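Local coordinates for ribosomal protein L11 methyltransferase (Lactobacillus delbrueckii subsp. bulgaricus ATCC BAA-365, PDB 3GRZ), which probably trimethylates lysine side chains of ribosomal protein L11 with S-adenosyl-L-methionine as methyl donor, here represented by its C-terminal methyltransferase domain, at residues Ile6-His11 and Gln45-Ala50; Glu29-Asp34 and Ala78-Ala83; Leu52-Ala57 and Leu128-Ile133. All blocks are in the same frame, centred on the assembly; numbering follows the deposited sequence.

Contact 1: residues Ile6-His11 and Gln45-Ala50; sequences INLSRH and QTTQLA
Leu8 lies against one side of helix 44-57 and meets Gln48 twice, once through its side chain and once through its carbonyl. The apolar meeting is between Leu8 CD2 and Gln48 CB, 3.8 Å apart, and the two side chains run past each other in opposite directions. The other methyl, Leu8 CD1, turns to Thr47 CG2 at 4.0 Å, and these two side chains cross nearly at right angles. A forked leucine suits the place because each methyl finds its own residue on the helix.

Gln48 adds the polar link. Its CG stands anti to the backbone N (chi1 -177°) and the chain stays extended beyond, which carries the amide out to the strand. Gln48 NE2 then donates to Leu8 O over 2.9 Å, in the carbonyl plane and on a lone pair, although the acceptor lies 20° out of the amide plane. The far end of the same amide, OE1, accepts from Arg56 of the second subunit, which fixes the amide's rotation from both ends.

Thr47 offers its methyl to Leu8 while OG1 bonds back to Asn43 O. Thr47 is predicted to bind S-adenosyl-L-methionine. The contact sets the small N-terminal sheet, through strand 6-9, against the helix that precedes the first strand of the Rossmann-like methyltransferase fold.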
ATOM      1  N   ILE B   6       3.196  16.429  -1.438  1.00 43.81           N
ATOM      2  CA  ILE B   6       3.824  15.119  -1.365  1.00 40.73           C
ATOM      3  C   ILE B   6       2.709  14.104  -1.577  1.00 40.39           C
ATOM      4  O   ILE B   6       1.917  13.851  -0.671  1.00 36.31           O
ATOM      5  CB  ILE B   6       4.524  14.882   0.009  1.00 42.63           C
ATOM      6  CG1 ILE B   6       5.462  16.040   0.381  1.00 46.40           C
ATOM      7  CG2 ILE B   6       5.256  13.529   0.042  1.00 48.20           C
ATOM      8  CD1 ILE B   6       6.594  16.305  -0.601  1.00 56.98           C
ATOM      9  N   ASN B   7       2.616  13.560  -2.788  1.00 38.48           N
ATOM     10  CA  ASN B   7       1.676  12.468  -3.061  1.00 46.94           C
ATOM     11  C   ASN B   7       2.168  11.164  -2.428  1.00 46.44           C
ATOM     12  O   ASN B   7       3.257  10.697  -2.741  1.00 54.28           O
ATOM     13  CB  ASN B   7       1.499  12.277  -4.564  1.00 46.36           C
ATOM     14  CG  ASN B   7       0.603  13.313  -5.177  1.00 47.46           C
ATOM     15  OD1 ASN B   7      -0.526  13.529  -4.727  1.00 46.09           O
ATOM     16  ND2 ASN B   7       1.087  13.955  -6.224  1.00 53.65           N
ATOM     17  N   LEU B   8       1.383  10.596  -1.523  1.00 44.12           N
ATOM     18  CA  LEU B   8       1.768   9.332  -0.897  1.00 46.35           C
ATOM     19  C   LEU B   8       1.109   8.152  -1.608  1.00 43.37           C
ATOM     20  O   LEU B   8       1.763   7.153  -1.912  1.00 46.57           O
ATOM     21  CB  LEU B   8       1.415   9.325   0.592  1.00 44.67           C
ATOM     22  CG  LEU B   8       2.272  10.192   1.523  1.00 48.57           C
ATOM     23  CD1 LEU B   8       1.738  10.093   2.923  1.00 54.74           C
ATOM     24  CD2 LEU B   8       3.736   9.795   1.492  1.00 48.60           C
ATOM     25  N   SER B   9      -0.187   8.291  -1.874  1.00 43.50           N
ATOM     26  CA  SER B   9      -0.978   7.258  -2.530  1.00 40.64           C
ATOM     27  C   SER B   9      -2.167   7.886  -3.238  1.00 41.71           C
ATOM     28  O   SER B   9      -2.322   9.113  -3.234  1.00 39.53           O
ATOM     29  CB  SER B   9      -1.448   6.218  -1.504  1.00 44.53           C
ATOM     30  OG  SER B   9      -2.463   6.722  -0.654  1.00 42.19           O
ATOM     31  N   ARG B  10      -2.997   7.034  -3.835  1.00 35.31           N
ATOM     32  CA  ARG B  10      -4.289   7.402  -4.389  1.00 35.07           C
ATOM     33  C   ARG B  10      -5.189   8.139  -3.384  1.00 35.72           C
ATOM     34  O   ARG B  10      -5.981   9.015  -3.761  1.00 35.77           O
ATOM     35  CB  ARG B  10      -4.986   6.130  -4.921  1.00 38.12           C
ATOM     36  CG  ARG B  10      -6.478   6.244  -5.278  1.00 38.09           C
ATOM     37  CD  ARG B  10      -6.741   7.225  -6.411  1.00 39.86           C
ATOM     38  NE  ARG B  10      -8.159   7.413  -6.734  1.00 35.33           N
ATOM     39  CZ  ARG B  10      -9.015   8.143  -6.016  1.00 42.81           C
ATOM     40  NH1 ARG B  10      -8.619   8.776  -4.916  1.00 40.45           N
ATOM     41  NH2 ARG B  10     -10.277   8.246  -6.403  1.00 38.49           N
ATOM     42  N   HIS B  11      -5.067   7.782  -2.113  1.00 34.72           N
ATOM     43  CA  HIS B  11      -5.970   8.321  -1.111  1.00 38.32           C
ATOM     44  C   HIS B  11      -5.313   9.255  -0.098  1.00 40.24           C
ATOM     45  O   HIS B  11      -5.978   9.697   0.828  1.00 44.50           O
ATOM     46  CB  HIS B  11      -6.698   7.179  -0.400  1.00 41.53           C
ATOM     47  CG  HIS B  11      -7.621   6.413  -1.294  1.00 42.10           C
ATOM     48  ND1 HIS B  11      -7.308   5.166  -1.791  1.00 40.64           N
ATOM     49  CD2 HIS B  11      -8.837   6.728  -1.801  1.00 38.29           C
ATOM     50  CE1 HIS B  11      -8.299   4.738  -2.552  1.00 38.36           C
ATOM     51  NE2 HIS B  11      -9.238   5.667  -2.576  1.00 40.82           N
ATOM     52  N   GLN B  45       9.929   8.654   2.319  1.00 39.86           N
ATOM     53  CA  GLN B  45       9.958   7.210   2.086  1.00 37.99           C
ATOM     54  C   GLN B  45       9.375   6.424   3.271  1.00 32.62           C
ATOM     55  O   GLN B  45       8.531   5.552   3.078  1.00 30.59           O
ATOM     56  CB  GLN B  45      11.375   6.711   1.729  1.00 40.88           C
ATOM     57  CG  GLN B  45      11.597   6.436   0.223  1.00 50.39           C
ATOM     58  CD  GLN B  45      13.081   6.258  -0.206  1.00 52.20           C
ATOM     59  OE1 GLN B  45      14.025   6.543   0.552  1.00 50.47           O
ATOM     60  NE2 GLN B  45      13.276   5.791  -1.448  1.00 42.21           N
ATOM     61  N   THR B  46       9.798   6.748   4.486  1.00 29.14           N
ATOM     62  CA  THR B  46       9.379   5.961   5.645  1.00 33.57           C
ATOM     63  C   THR B  46       7.927   6.240   5.998  1.00 37.66           C
ATOM     64  O   THR B  46       7.203   5.330   6.412  1.00 35.04           O
ATOM     65  CB  THR B  46      10.289   6.176   6.874  1.00 35.38           C
ATOM     66  OG1 THR B  46      10.218   7.542   7.285  1.00 33.44           O
ATOM     67  CG2 THR B  46      11.742   5.810   6.542  1.00 35.41           C
ATOM     68  N   THR B  47       7.502   7.494   5.796  1.00 30.19           N
ATOM     69  CA  THR B  47       6.106   7.868   5.959  1.00 28.14           C
ATOM     70  C   THR B  47       5.231   7.053   5.002  1.00 26.66           C
ATOM     71  O   THR B  47       4.233   6.499   5.425  1.00 26.66           O
ATOM     72  CB  THR B  47       5.902   9.406   5.775  1.00 24.87           C
ATOM     73  OG1 THR B  47       6.560  10.078   6.846  1.00 33.19           O
ATOM     74  CG2 THR B  47       4.437   9.799   5.797  1.00 32.37           C
ATOM     75  N   GLN B  48       5.621   6.970   3.727  1.00 29.71           N
ATOM     76  CA  GLN B  48       4.854   6.214   2.742  1.00 29.04           C
ATOM     77  C   GLN B  48       4.750   4.716   3.101  1.00 27.36           C
ATOM     78  O   GLN B  48       3.690   4.128   2.949  1.00 25.56           O
ATOM     79  CB  GLN B  48       5.454   6.372   1.343  1.00 35.54           C
ATOM     80  CG  GLN B  48       4.640   5.665   0.249  1.00 37.77           C
ATOM     81  CD  GLN B  48       5.273   5.769  -1.118  1.00 36.12           C
ATOM     82  OE1 GLN B  48       6.327   5.178  -1.379  1.00 39.47           O
ATOM     83  NE2 GLN B  48       4.638   6.536  -2.006  1.00 36.89           N
ATOM     84  N   LEU B  49       5.841   4.111   3.576  1.00 27.06           N
ATOM     85  CA  LEU B  49       5.821   2.680   3.939  1.00 29.60           C
ATOM     86  C   LEU B  49       4.827   2.434   5.059  1.00 28.89           C
ATOM     87  O   LEU B  49       3.976   1.531   4.970  1.00 29.42           O
ATOM     88  CB  LEU B  49       7.228   2.164   4.302  1.00 30.25           C
ATOM     89  CG  LEU B  49       8.288   2.270   3.184  1.00 34.74           C
ATOM     90  CD1 LEU B  49       9.600   1.607   3.569  1.00 32.16           C
ATOM     91  CD2 LEU B  49       7.759   1.720   1.857  1.00 32.81           C
ATOM     92  N   ALA B  50       4.906   3.265   6.098  1.00 30.02           N
ATOM     93  CA  ALA B  50       3.967   3.189   7.226  1.00 28.60           C
ATOM     94  C   ALA B  50       2.516   3.382   6.759  1.00 26.90           C
ATOM     95  O   ALA B  50       1.641   2.592   7.116  1.00 29.02           O
ATOM     96  CB  ALA B  50       4.341   4.203   8.309  1.00 29.64           C
TER

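Contact 2: residues Glu29-Asp34 and Ala78-Ala83; sequences EIIRLD and AHKLGA
Lys80 and Glu29 join the last turn of helix 73-80 to the start of strand 29-33, and so tie the small three-stranded N-terminal sheet to a helix of the Rossmann-like methyltransferase core. The helix stops just beyond Lys80 in a Schellman motif, in which Gly82 N bonds to His79 O and Ala83 N to Ala78 O. Gly82, at a positive phi of 99°, makes the turn out of the helix.

The charged part of the contact is a salt bridge, with Lys80 NZ 2.8 Å from Glu29 OE1. The ammonium does not lie in the plane of the carboxylate but approaches from above it, 46° out. Glu29 reaches this position by a bend at chi2, and Lys80 by a bend at chi4 (-56°) that turns NZ aside from an otherwise extended chain.

Apolar contact accompanies the charges. The two long side chains cross obliquely, which brings Glu29 CG to 3.6 Å from Lys80 CD. On the strand's next inward residue, Ile31 CG1 lies 3.8 Å from Lys80 CD, the isoleucine and the lysine methylenes lying alongside, pointing opposite ways. Lysine suits this place because its methylenes can lie on isoleucine while its tip stays with the partly exposed acid. Ile31 also packs on Ile73, Ile76 and Ala77 of the same helix, a buried setting that fits a branched apolar residue.

Solvent supplies the last link. A water accepts from Lys80 NZ at 2.7 Å and donates to Ile30 O at 2.8 Å, joining the ammonium to the strand backbone.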
ATOM      1  N   GLU B  29      -7.448  12.239   0.242  1.00 43.01           N
ATOM      2  CA  GLU B  29      -7.325  12.969   1.500  1.00 42.81           C
ATOM      3  C   GLU B  29      -6.086  13.877   1.504  1.00 41.75           C
ATOM      4  O   GLU B  29      -4.975  13.453   1.157  1.00 36.60           O
ATOM      5  CB  GLU B  29      -7.271  11.981   2.666  1.00 42.12           C
ATOM      6  CG  GLU B  29      -7.532  12.594   4.014  1.00 56.65           C
ATOM      7  CD  GLU B  29      -9.008  12.890   4.271  1.00 60.40           C
ATOM      8  OE1 GLU B  29      -9.311  14.038   4.660  1.00 62.13           O
ATOM      9  OE2 GLU B  29      -9.855  11.982   4.090  1.00 55.35           O
ATOM     10  N   ILE B  30      -6.289  15.137   1.880  1.00 38.01           N
ATOM     11  CA  ILE B  30      -5.184  16.089   1.955  1.00 37.81           C
ATOM     12  C   ILE B  30      -4.848  16.333   3.416  1.00 39.56           C
ATOM     13  O   ILE B  30      -5.705  16.755   4.204  1.00 40.47           O
ATOM     14  CB  ILE B  30      -5.518  17.420   1.235  1.00 41.43           C
ATOM     15  CG1 ILE B  30      -5.905  17.180  -0.240  1.00 46.57           C
ATOM     16  CG2 ILE B  30      -4.366  18.415   1.346  1.00 40.77           C
ATOM     17  CD1 ILE B  30      -4.926  16.321  -1.069  1.00 41.06           C
ATOM     18  N   ILE B  31      -3.612  16.024   3.793  1.00 33.12           N
ATOM     19  CA  ILE B  31      -3.187  16.266   5.160  1.00 34.59           C
ATOM     20  C   ILE B  31      -2.286  17.498   5.196  1.00 35.68           C
ATOM     21  O   ILE B  31      -1.201  17.509   4.603  1.00 34.13           O
ATOM     22  CB  ILE B  31      -2.511  15.032   5.791  1.00 35.94           C
ATOM     23  CG1 ILE B  31      -3.524  13.887   5.895  1.00 38.42           C
ATOM     24  CG2 ILE B  31      -1.933  15.376   7.168  1.00 31.18           C
ATOM     25  CD1 ILE B  31      -2.948  12.617   6.484  1.00 40.56           C
ATOM     26  N   ARG B  32      -2.783  18.539   5.862  1.00 36.54           N
ATOM     27  CA  ARG B  32      -2.021  19.766   6.047  0.50 35.53           C
ATOM     28  C   ARG B  32      -1.091  19.669   7.254  1.00 34.07           C
ATOM     29  O   ARG B  32      -1.492  19.245   8.342  1.00 33.28           O
ATOM     30  CB  ARG B  32      -2.959  20.970   6.141  0.50 35.29           C
ATOM     31  CG  ARG B  32      -3.787  21.139   4.878  0.50 44.40           C
ATOM     32  CD  ARG B  32      -4.608  22.419   4.852  0.50 50.67           C
ATOM     33  NE  ARG B  32      -5.132  22.642   3.506  0.50 59.32           N
ATOM     34  CZ  ARG B  32      -4.498  23.329   2.560  0.50 60.58           C
ATOM     35  NH1 ARG B  32      -5.048  23.469   1.359  0.50 59.58           N
ATOM     36  NH2 ARG B  32      -3.319  23.888   2.811  0.50 55.80           N
ATOM     37  N   LEU B  33       0.171  20.037   7.039  1.00 29.70           N
ATOM     38  CA  LEU B  33       1.174  20.054   8.096  1.00 35.94           C
ATOM     39  C   LEU B  33       1.885  21.407   8.101  1.00 42.73           C
ATOM     40  O   LEU B  33       2.100  22.004   7.048  1.00 42.72           O
ATOM     41  CB  LEU B  33       2.212  18.945   7.894  1.00 37.81           C
ATOM     42  CG  LEU B  33       1.858  17.451   7.966  1.00 37.53           C
ATOM     43  CD1 LEU B  33       3.123  16.625   7.833  1.00 37.86           C
ATOM     44  CD2 LEU B  33       1.131  17.081   9.255  1.00 31.57           C
ATOM     45  N   ASP B  34       2.250  21.876   9.291  1.00 40.47           N
ATOM     46  CA  ASP B  34       2.943  23.153   9.454  1.00 45.32           C
ATOM     47  C   ASP B  34       4.449  22.887   9.567  1.00 46.79           C
ATOM     48  O   ASP B  34       4.903  22.306  10.553  1.00 48.67           O
ATOM     49  CB  ASP B  34       2.388  23.904  10.681  1.00 45.60           C
ATOM     50  CG  ASP B  34       3.005  25.308  10.878  1.00 50.54           C
ATOM     51  OD1 ASP B  34       4.014  25.671  10.225  1.00 44.42           O
ATOM     52  OD2 ASP B  34       2.461  26.057  11.714  1.00 46.25           O
ATOM     53  N   ALA B  78      -4.372   7.877  10.242  1.00 28.19           N
ATOM     54  CA  ALA B  78      -5.163   6.796  10.819  1.00 29.92           C
ATOM     55  C   ALA B  78      -6.574   7.268  11.147  1.00 29.89           C
ATOM     56  O   ALA B  78      -7.541   6.561  10.854  1.00 31.68           O
ATOM     57  CB  ALA B  78      -4.476   6.225  12.068  1.00 21.64           C
ATOM     58  N   HIS B  79      -6.690   8.473  11.728  1.00 30.49           N
ATOM     59  CA  HIS B  79      -8.001   9.047  12.088  1.00 27.51           C
ATOM     60  C   HIS B  79      -8.862   9.222  10.840  1.00 30.40           C
ATOM     61  O   HIS B  79     -10.034   8.837  10.822  1.00 30.15           O
ATOM     62  CB  HIS B  79      -7.831  10.384  12.834  1.00 26.23           C
ATOM     63  CG  HIS B  79      -9.114  10.978  13.322  1.00 33.56           C
ATOM     64  ND1 HIS B  79      -9.948  11.725  12.515  1.00 33.15           N
ATOM     65  CD2 HIS B  79      -9.703  10.944  14.541  1.00 31.33           C
ATOM     66  CE1 HIS B  79     -11.000  12.113  13.211  1.00 30.16           C
ATOM     67  NE2 HIS B  79     -10.876  11.656  14.443  1.00 37.74           N
ATOM     68  N   LYS B  80      -8.269   9.798   9.800  1.00 28.90           N
ATOM     69  CA  LYS B  80      -8.984  10.049   8.542  1.00 34.21           C
ATOM     70  C   LYS B  80      -9.400   8.747   7.838  1.00 35.82           C
ATOM     71  O   LYS B  80     -10.458   8.687   7.203  1.00 32.66           O
ATOM     72  CB  LYS B  80      -8.128  10.904   7.619  1.00 33.65           C
ATOM     73  CG  LYS B  80      -8.114  12.371   8.029  1.00 41.83           C
ATOM     74  CD  LYS B  80      -6.898  13.074   7.477  1.00 57.11           C
ATOM     75  CE  LYS B  80      -7.010  14.585   7.604  1.00 64.34           C
ATOM     76  NZ  LYS B  80      -8.231  15.136   6.956  1.00 57.61           N
ATOM     77  N   LEU B  81      -8.581   7.707   8.000  1.00 31.23           N
ATOM     78  CA  LEU B  81      -8.863   6.384   7.429  1.00 34.14           C
ATOM     79  C   LEU B  81      -9.872   5.567   8.229  1.00 34.90           C
ATOM     80  O   LEU B  81     -10.130   4.411   7.901  1.00 34.70           O
ATOM     81  CB  LEU B  81      -7.570   5.589   7.218  1.00 30.27           C
ATOM     82  CG  LEU B  81      -6.692   6.115   6.077  1.00 38.01           C
ATOM     83  CD1 LEU B  81      -5.357   5.404   6.049  1.00 38.36           C
ATOM     84  CD2 LEU B  81      -7.378   6.013   4.723  1.00 34.99           C
ATOM     85  N   GLY B  82     -10.428   6.161   9.284  1.00 29.76           N
ATOM     86  CA  GLY B  82     -11.558   5.583   9.986  1.00 31.99           C
ATOM     87  C   GLY B  82     -11.221   4.821  11.248  1.00 32.10           C
ATOM     88  O   GLY B  82     -11.954   3.911  11.611  1.00 28.33           O
ATOM     89  N   ALA B  83     -10.129   5.181  11.930  1.00 28.91           N
ATOM     90  CA  ALA B  83      -9.791   4.519  13.193  1.00 31.28           C
ATOM     91  C   ALA B  83     -10.911   4.655  14.221  1.00 36.05           C
ATOM     92  O   ALA B  83     -11.622   5.671  14.233  1.00 33.00           O
ATOM     93  CB  ALA B  83      -8.512   5.061  13.761  1.00 28.37           C
TER
HETATM   94  O   HOH W   1      -7.535  17.629   6.138  1.00 51.46           O

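Contact 3: residues Leu52-Ala57 and Leu128-Ile133; sequences LGIERA and LIVANI
Ile54 stands across from Val130 and Ala57 across from Leu128, with CA atoms 8.2 Å and 8.1 Å apart. As the helix climbs from 54 to 57 the strand descends from 130 to 128, so the two segments run in opposite directions. Leu128 and Val130, two residues apart on the strand, both send their CB toward the helix, whereas the intervening Ile129 packs on Leu145 of helix 135-145 on the other side of the sheet. On the helix the matching positions are three residues apart, just under one turn.

Strand 126-132 is an inner strand of the seven-stranded sheet, whose order 3-2-1-4-5-7-6 marks the Rossmann-like fold of class I methyltransferases. Helix 44-57 packs on part of one face. Backbone bonds to Ala65 in strand 63-67 and to Ile156 in strand 153-161 hold the strand between its neighbours.

The side-chain contact is entirely apolar and buried. Leu128 CD1 lies 4.0 Å from Ala57 CB. Leucine spans most of the separation here: its CG is anti to the backbone N (chi1 -176°), and the remaining space on the helix side suits a single methyl. At the second pair the division of length is reversed. Ile54 is the longer partner, and its CG1 comes to 4.2 Å from Val130 CG2, one branch of the shorter valine. Ile54 also touches Ile156, and beyond Val130 the strand ends at Asn132, a predicted S-adenosyl-L-methionine site whose ND2 donates to Thr46 OG1.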
ATOM      1  N   LEU B  52       1.186   2.839   3.734  1.00 34.66           N
ATOM      2  CA  LEU B  52       0.746   1.662   2.962  1.00 31.67           C
ATOM      3  C   LEU B  52       0.332   0.525   3.889  1.00 31.58           C
ATOM      4  O   LEU B  52      -0.647  -0.172   3.621  1.00 31.71           O
ATOM      5  CB  LEU B  52       1.830   1.187   1.991  1.00 38.38           C
ATOM      6  CG  LEU B  52       2.158   2.117   0.819  1.00 41.11           C
ATOM      7  CD1 LEU B  52       3.335   1.580  -0.020  1.00 41.51           C
ATOM      8  CD2 LEU B  52       0.928   2.376  -0.049  1.00 36.90           C
ATOM      9  N   GLY B  53       1.072   0.354   4.980  1.00 31.13           N
ATOM     10  CA  GLY B  53       0.700  -0.608   6.018  1.00 29.10           C
ATOM     11  C   GLY B  53      -0.630  -0.290   6.682  1.00 27.83           C
ATOM     12  O   GLY B  53      -1.408  -1.203   6.987  1.00 31.51           O
ATOM     13  N   ILE B  54      -0.885   0.999   6.936  1.00 29.29           N
ATOM     14  CA  ILE B  54      -2.141   1.426   7.564  1.00 29.63           C
ATOM     15  C   ILE B  54      -3.301   1.220   6.591  1.00 29.50           C
ATOM     16  O   ILE B  54      -4.362   0.712   6.971  1.00 28.96           O
ATOM     17  CB  ILE B  54      -2.097   2.896   8.057  1.00 28.78           C
ATOM     18  CG1 ILE B  54      -1.018   3.084   9.117  1.00 26.03           C
ATOM     19  CG2 ILE B  54      -3.459   3.331   8.637  1.00 23.52           C
ATOM     20  CD1 ILE B  54      -0.741   4.561   9.459  1.00 28.42           C
ATOM     21  N   GLU B  55      -3.074   1.573   5.330  1.00 29.40           N
ATOM     22  CA  GLU B  55      -4.067   1.382   4.271  1.00 31.89           C
ATOM     23  C   GLU B  55      -4.440  -0.107   4.136  1.00 34.65           C
ATOM     24  O   GLU B  55      -5.606  -0.445   3.952  1.00 33.10           O
ATOM     25  CB  GLU B  55      -3.531   1.950   2.942  1.00 40.84           C
ATOM     26  CG  GLU B  55      -4.337   1.608   1.681  1.00 43.14           C
ATOM     27  CD  GLU B  55      -5.623   2.414   1.544  1.00 48.35           C
ATOM     28  OE1 GLU B  55      -5.753   3.464   2.209  1.00 49.80           O
ATOM     29  OE2 GLU B  55      -6.512   1.997   0.766  1.00 47.75           O
ATOM     30  N   ARG B  56      -3.443  -0.979   4.277  1.00 28.93           N
ATOM     31  CA  ARG B  56      -3.649  -2.413   4.210  1.00 33.46           C
ATOM     32  C   ARG B  56      -4.427  -2.907   5.421  1.00 31.07           C
ATOM     33  O   ARG B  56      -5.366  -3.695   5.274  1.00 35.34           O
ATOM     34  CB  ARG B  56      -2.299  -3.123   4.083  1.00 31.36           C
ATOM     35  CG  ARG B  56      -2.335  -4.638   4.144  1.00 41.05           C
ATOM     36  CD  ARG B  56      -0.911  -5.184   4.162  1.00 37.50           C
ATOM     37  NE  ARG B  56      -0.857  -6.617   4.407  1.00 36.66           N
ATOM     38  CZ  ARG B  56      -0.871  -7.176   5.615  1.00 41.34           C
ATOM     39  NH1 ARG B  56      -0.828  -8.497   5.741  1.00 41.16           N
ATOM     40  NH2 ARG B  56      -0.948  -6.423   6.696  1.00 41.83           N
ATOM     41  N   ALA B  57      -4.041  -2.436   6.609  1.00 31.64           N
ATOM     42  CA  ALA B  57      -4.612  -2.938   7.863  1.00 28.71           C
ATOM     43  C   ALA B  57      -6.030  -2.440   8.147  1.00 31.72           C
ATOM     44  O   ALA B  57      -6.808  -3.146   8.774  1.00 29.48           O
ATOM     45  CB  ALA B  57      -3.690  -2.621   9.057  1.00 27.82           C
ATOM     46  N   LEU B 128      -4.091  -1.879  16.648  1.00 35.49           N
ATOM     47  CA  LEU B 128      -3.040  -1.479  15.723  1.00 29.90           C
ATOM     48  C   LEU B 128      -2.019  -0.572  16.415  1.00 31.77           C
ATOM     49  O   LEU B 128      -2.363   0.487  16.939  1.00 28.49           O
ATOM     50  CB  LEU B 128      -3.647  -0.817  14.482  1.00 28.25           C
ATOM     51  CG  LEU B 128      -2.685  -0.426  13.357  1.00 33.26           C
ATOM     52  CD1 LEU B 128      -2.223  -1.671  12.628  1.00 26.44           C
ATOM     53  CD2 LEU B 128      -3.371   0.530  12.390  1.00 27.27           C
ATOM     54  N   ILE B 129      -0.768  -1.011  16.451  1.00 28.63           N
ATOM     55  CA  ILE B 129       0.298  -0.187  16.989  1.00 32.53           C
ATOM     56  C   ILE B 129       1.208   0.201  15.822  1.00 35.37           C
ATOM     57  O   ILE B 129       1.657  -0.661  15.075  1.00 33.68           O
ATOM     58  CB  ILE B 129       1.075  -0.906  18.133  1.00 30.67           C
ATOM     59  CG1 ILE B 129       0.125  -1.187  19.310  1.00 39.29           C
ATOM     60  CG2 ILE B 129       2.283  -0.063  18.571  1.00 29.45           C
ATOM     61  CD1 ILE B 129       0.744  -1.940  20.484  1.00 33.24           C
ATOM     62  N   VAL B 130       1.431   1.504  15.641  1.00 30.85           N
ATOM     63  CA  VAL B 130       2.207   2.014  14.511  1.00 28.31           C
ATOM     64  C   VAL B 130       3.402   2.770  15.071  1.00 30.28           C
ATOM     65  O   VAL B 130       3.260   3.520  16.046  1.00 31.02           O
ATOM     66  CB  VAL B 130       1.366   2.971  13.596  1.00 31.68           C
ATOM     67  CG1 VAL B 130       2.169   3.410  12.397  1.00 35.99           C
ATOM     68  CG2 VAL B 130       0.078   2.305  13.130  1.00 34.18           C
ATOM     69  N   ALA B 131       4.579   2.568  14.475  1.00 28.61           N
ATOM     70  CA  ALA B 131       5.800   3.236  14.941  1.00 30.85           C
ATOM     71  C   ALA B 131       6.777   3.454  13.798  1.00 32.90           C
ATOM     72  O   ALA B 131       7.328   2.493  13.269  1.00 30.89           O
ATOM     73  CB  ALA B 131       6.462   2.424  16.057  1.00 34.28           C
ATOM     74  N   ASN B 132       6.957   4.716  13.403  1.00 31.24           N
ATOM     75  CA  ASN B 132       7.987   5.100  12.450  1.00 31.64           C
ATOM     76  C   ASN B 132       9.108   5.762  13.220  1.00 34.98           C
ATOM     77  O   ASN B 132       9.176   6.986  13.331  1.00 35.32           O
ATOM     78  CB  ASN B 132       7.436   6.043  11.363  1.00 27.97           C
ATOM     79  CG  ASN B 132       8.472   6.401  10.311  1.00 32.45           C
ATOM     80  OD1 ASN B 132       9.532   5.789  10.225  1.00 32.18           O
ATOM     81  ND2 ASN B 132       8.167   7.401   9.510  1.00 34.99           N
ATOM     82  N   ILE B 133       9.977   4.931  13.779  1.00 35.24           N
ATOM     83  CA  ILE B 133      11.085   5.398  14.595  1.00 38.07           C
ATOM     84  C   ILE B 133      12.297   4.510  14.286  1.00 37.08           C
ATOM     85  O   ILE B 133      12.162   3.430  13.688  1.00 36.06           O
ATOM     86  CB  ILE B 133      10.735   5.400  16.126  1.00 41.45           C
ATOM     87  CG1 ILE B 133      10.247   4.026  16.580  1.00 38.67           C
ATOM     88  CG2 ILE B 133       9.669   6.470  16.469  1.00 44.65           C
ATOM     89  CD1 ILE B 133       9.636   3.981  17.997  1.00 38.93           C
TER

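Helix 44-57 serves both contact 1 and contact 3, its early turns meeting strand 6-9 and its last turns the central sheet; the two centres are 11 Å apart. Their two predicted S-adenosyl-L-methionine residues come together here: the side chains of Thr47 and Asn132 are about 4 Å apart, while Gly68, also predicted to bind the cofactor, is farther off, about 12 Å from the side chain of Thr47. Contact 2 is joined to contact 1 through the small sheet, where His11 O and Glu29 N are 3.0 Å apart, and to contact 3 by Leu81 CD1, which packs on Ile54 CG2 at 3.8 Å. All three contacts also touch the second subunit.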